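PDB 4MU6: kinectin 1 (Kinesin receptor) from Legionella pneumophila, which is a bacterial effector of unestablished biochemical function, represented by its N-terminal coiled-coil domain. Local coordinates for residues A[245-248]-A[249-253]. Residues are numbered along the deposited sequence; the frame is centred on the assembly and turned at random.
Sequences EKKC and SDLIQ
The sulfur of Cys-248 meets Ile-252 one helical turn on, its SG lying 3.7 Å from the terminal CD1 of the isoleucine. Cysteine chi1 of -178° sets SG anti to the backbone N, where it meets that methyl. In Ile-252, chi1 of -68° puts CG1 beside the backbone N and anti to the carbonyl carbon, turned back over the preceding turn, which brings Ile-252 CD1 within 3.3 Å of Cys-248 O. That same carbonyl accepts the amide of Ile-252, N to O 3.0 Å. On the next flank Leu-251 CG packs 3.4 Å from Lys-247 O, the acceptor for the leucine's own N-H, while its CD1 only loosely approaches the lysine CG. Regular i to i+4 bonding of this kind, also made by Ser-249 N to Glu-245 O and Asp-250 N to Lys-246 O, is that of a regular alpha-helical turn within helix 227-273, in the elongated N-terminal coiled-coil domain. Helix 43-105 covers the Cys-248 and Ile-252 flank, with Arg-57 against the cysteine and His-46, Thr-50 and Leu-53 against the isoleucine. Leu-5 touches Lys-247, Cys-248 and Leu-251, and Glu-245 OE2 ties the two helices through a salt bridge to Lys-61 NZ.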
ATOM      1  N   GLU A 245      13.311   4.640  13.271  1.00 31.96           N
ATOM      2  CA  GLU A 245      13.884   5.944  13.603  1.00 37.66           C
ATOM      3  C   GLU A 245      14.199   6.038  15.108  1.00 41.53           C
ATOM      4  O   GLU A 245      15.284   6.478  15.502  1.00 38.56           O
ATOM      5  CB  GLU A 245      12.939   7.075  13.190  1.00 41.32           C
ATOM      6  CG  GLU A 245      12.872   7.351  11.702  1.00 55.51           C
ATOM      7  CD  GLU A 245      13.970   8.273  11.241  1.00 76.56           C
ATOM      8  OE1 GLU A 245      14.427   9.106  12.058  1.00 82.00           O
ATOM      9  OE2 GLU A 245      14.380   8.164  10.063  1.00 84.92           O
ATOM     10  N   LYS A 246      13.246   5.630  15.942  1.00 42.50           N
ATOM     11  CA  LYS A 246      13.460   5.641  17.386  1.00 46.56           C
ATOM     12  C   LYS A 246      14.603   4.724  17.766  1.00 37.92           C
ATOM     13  O   LYS A 246      15.466   5.109  18.546  1.00 39.38           O
ATOM     14  CB  LYS A 246      12.198   5.219  18.153  1.00 47.01           C
ATOM     15  CG  LYS A 246      11.040   6.193  18.041  1.00 60.54           C
ATOM     16  CD  LYS A 246      11.267   7.456  18.856  1.00 66.74           C
ATOM     17  CE  LYS A 246      10.027   8.346  18.821  1.00 64.11           C
ATOM     18  NZ  LYS A 246       8.804   7.597  19.233  1.00 64.19           N
ATOM     19  N   LYS A 247      14.582   3.507  17.224  1.00 32.70           N
ATOM     20  CA  LYS A 247      15.583   2.490  17.533  1.00 34.19           C
ATOM     21  C   LYS A 247      16.993   2.996  17.223  1.00 37.98           C
ATOM     22  O   LYS A 247      17.960   2.739  17.965  1.00 33.96           O
ATOM     23  CB  LYS A 247      15.285   1.216  16.737  1.00 34.03           C
ATOM     24  CG  LYS A 247      16.204   0.062  17.072  1.00 41.43           C
ATOM     25  CD  LYS A 247      15.780  -1.194  16.344  1.00 48.55           C
ATOM     26  CE  LYS A 247      16.511  -2.409  16.883  1.00 53.24           C
ATOM     27  NZ  LYS A 247      16.248  -2.667  18.337  1.00 59.43           N
ATOM     28  N   CYS A 248      17.092   3.731  16.124  1.00 37.82           N
ATOM     29  CA  CYS A 248      18.339   4.348  15.707  1.00 34.93           C
ATOM     30  C   CYS A 248      18.759   5.460  16.669  1.00 36.27           C
ATOM     31  O   CYS A 248      19.938   5.565  17.023  1.00 33.34           O
ATOM     32  CB  CYS A 248      18.195   4.915  14.295  1.00 31.37           C
ATOM     33  SG  CYS A 248      19.707   5.651  13.650  1.00 37.41           S
ATOM     34  N   SER A 249      17.803   6.294  17.083  1.00 31.57           N
ATOM     35  CA  SER A 249      18.101   7.318  18.083  1.00 39.56           C
ATOM     36  C   SER A 249      18.615   6.719  19.396  1.00 39.64           C
ATOM     37  O   SER A 249      19.509   7.287  20.033  1.00 40.50           O
ATOM     38  CB  SER A 249      16.890   8.202  18.359  1.00 39.76           C
ATOM     39  OG  SER A 249      16.941   9.348  17.534  1.00 51.88           O
ATOM     40  N   ASP A 250      18.061   5.576  19.790  1.00 36.39           N
ATOM     41  CA  ASP A 250      18.455   4.937  21.051  1.00 44.29           C
ATOM     42  C   ASP A 250      19.860   4.348  20.962  1.00 38.49           C
ATOM     43  O   ASP A 250      20.635   4.416  21.913  1.00 38.44           O
ATOM     44  CB  ASP A 250      17.471   3.826  21.437  1.00 42.00           C
ATOM     45  CG  ASP A 250      16.130   4.361  21.888  1.00 54.35           C
ATOM     46  OD1 ASP A 250      16.019   5.585  22.126  1.00 57.07           O
ATOM     47  OD2 ASP A 250      15.188   3.547  22.020  1.00 50.37           O
ATOM     48  N   LEU A 251      20.161   3.744  19.817  1.00 37.81           N
ATOM     49  CA  LEU A 251      21.478   3.169  19.560  1.00 36.39           C
ATOM     50  C   LEU A 251      22.559   4.248  19.523  1.00 31.86           C
ATOM     51  O   LEU A 251      23.675   4.067  20.033  1.00 35.56           O
ATOM     52  CB  LEU A 251      21.451   2.379  18.253  1.00 37.53           C
ATOM     53  CG  LEU A 251      20.881   0.962  18.391  1.00 43.88           C
ATOM     54  CD1 LEU A 251      20.656   0.310  17.029  1.00 47.29           C
ATOM     55  CD2 LEU A 251      21.806   0.106  19.263  1.00 41.28           C
ATOM     56  N   ILE A 252      22.223   5.388  18.934  1.00 38.96           N
ATOM     57  CA  ILE A 252      23.145   6.506  18.939  1.00 40.72           C
ATOM     58  C   ILE A 252      23.396   6.990  20.371  1.00 40.55           C
ATOM     59  O   ILE A 252      24.543   7.214  20.766  1.00 35.64           O
ATOM     60  CB  ILE A 252      22.664   7.639  18.027  1.00 33.30           C
ATOM     61  CG1 ILE A 252      22.736   7.177  16.565  1.00 29.00           C
ATOM     62  CG2 ILE A 252      23.529   8.888  18.216  1.00 27.48           C
ATOM     63  CD1 ILE A 252      21.839   7.941  15.643  1.00 27.72           C
ATOM     64  N   GLN A 253      22.329   7.129  21.153  1.00 38.79           N
ATOM     65  CA  GLN A 253      22.476   7.557  22.532  1.00 46.54           C
ATOM     66  C   GLN A 253      23.299   6.560  23.344  1.00 39.07           C
ATOM     67  O   GLN A 253      24.116   6.958  24.154  1.00 35.46           O
ATOM     68  CB  GLN A 253      21.114   7.796  23.192  1.00 52.26           C
ATOM     69  CG  GLN A 253      21.208   8.243  24.643  1.00 57.93           C
ATOM     70  CD  GLN A 253      22.078   9.478  24.821  1.00 71.68           C
ATOM     71  OE1 GLN A 253      22.175  10.322  23.926  1.00 76.79           O
ATOM     72  NE2 GLN A 253      22.723   9.585  25.978  1.00 73.62           N
TER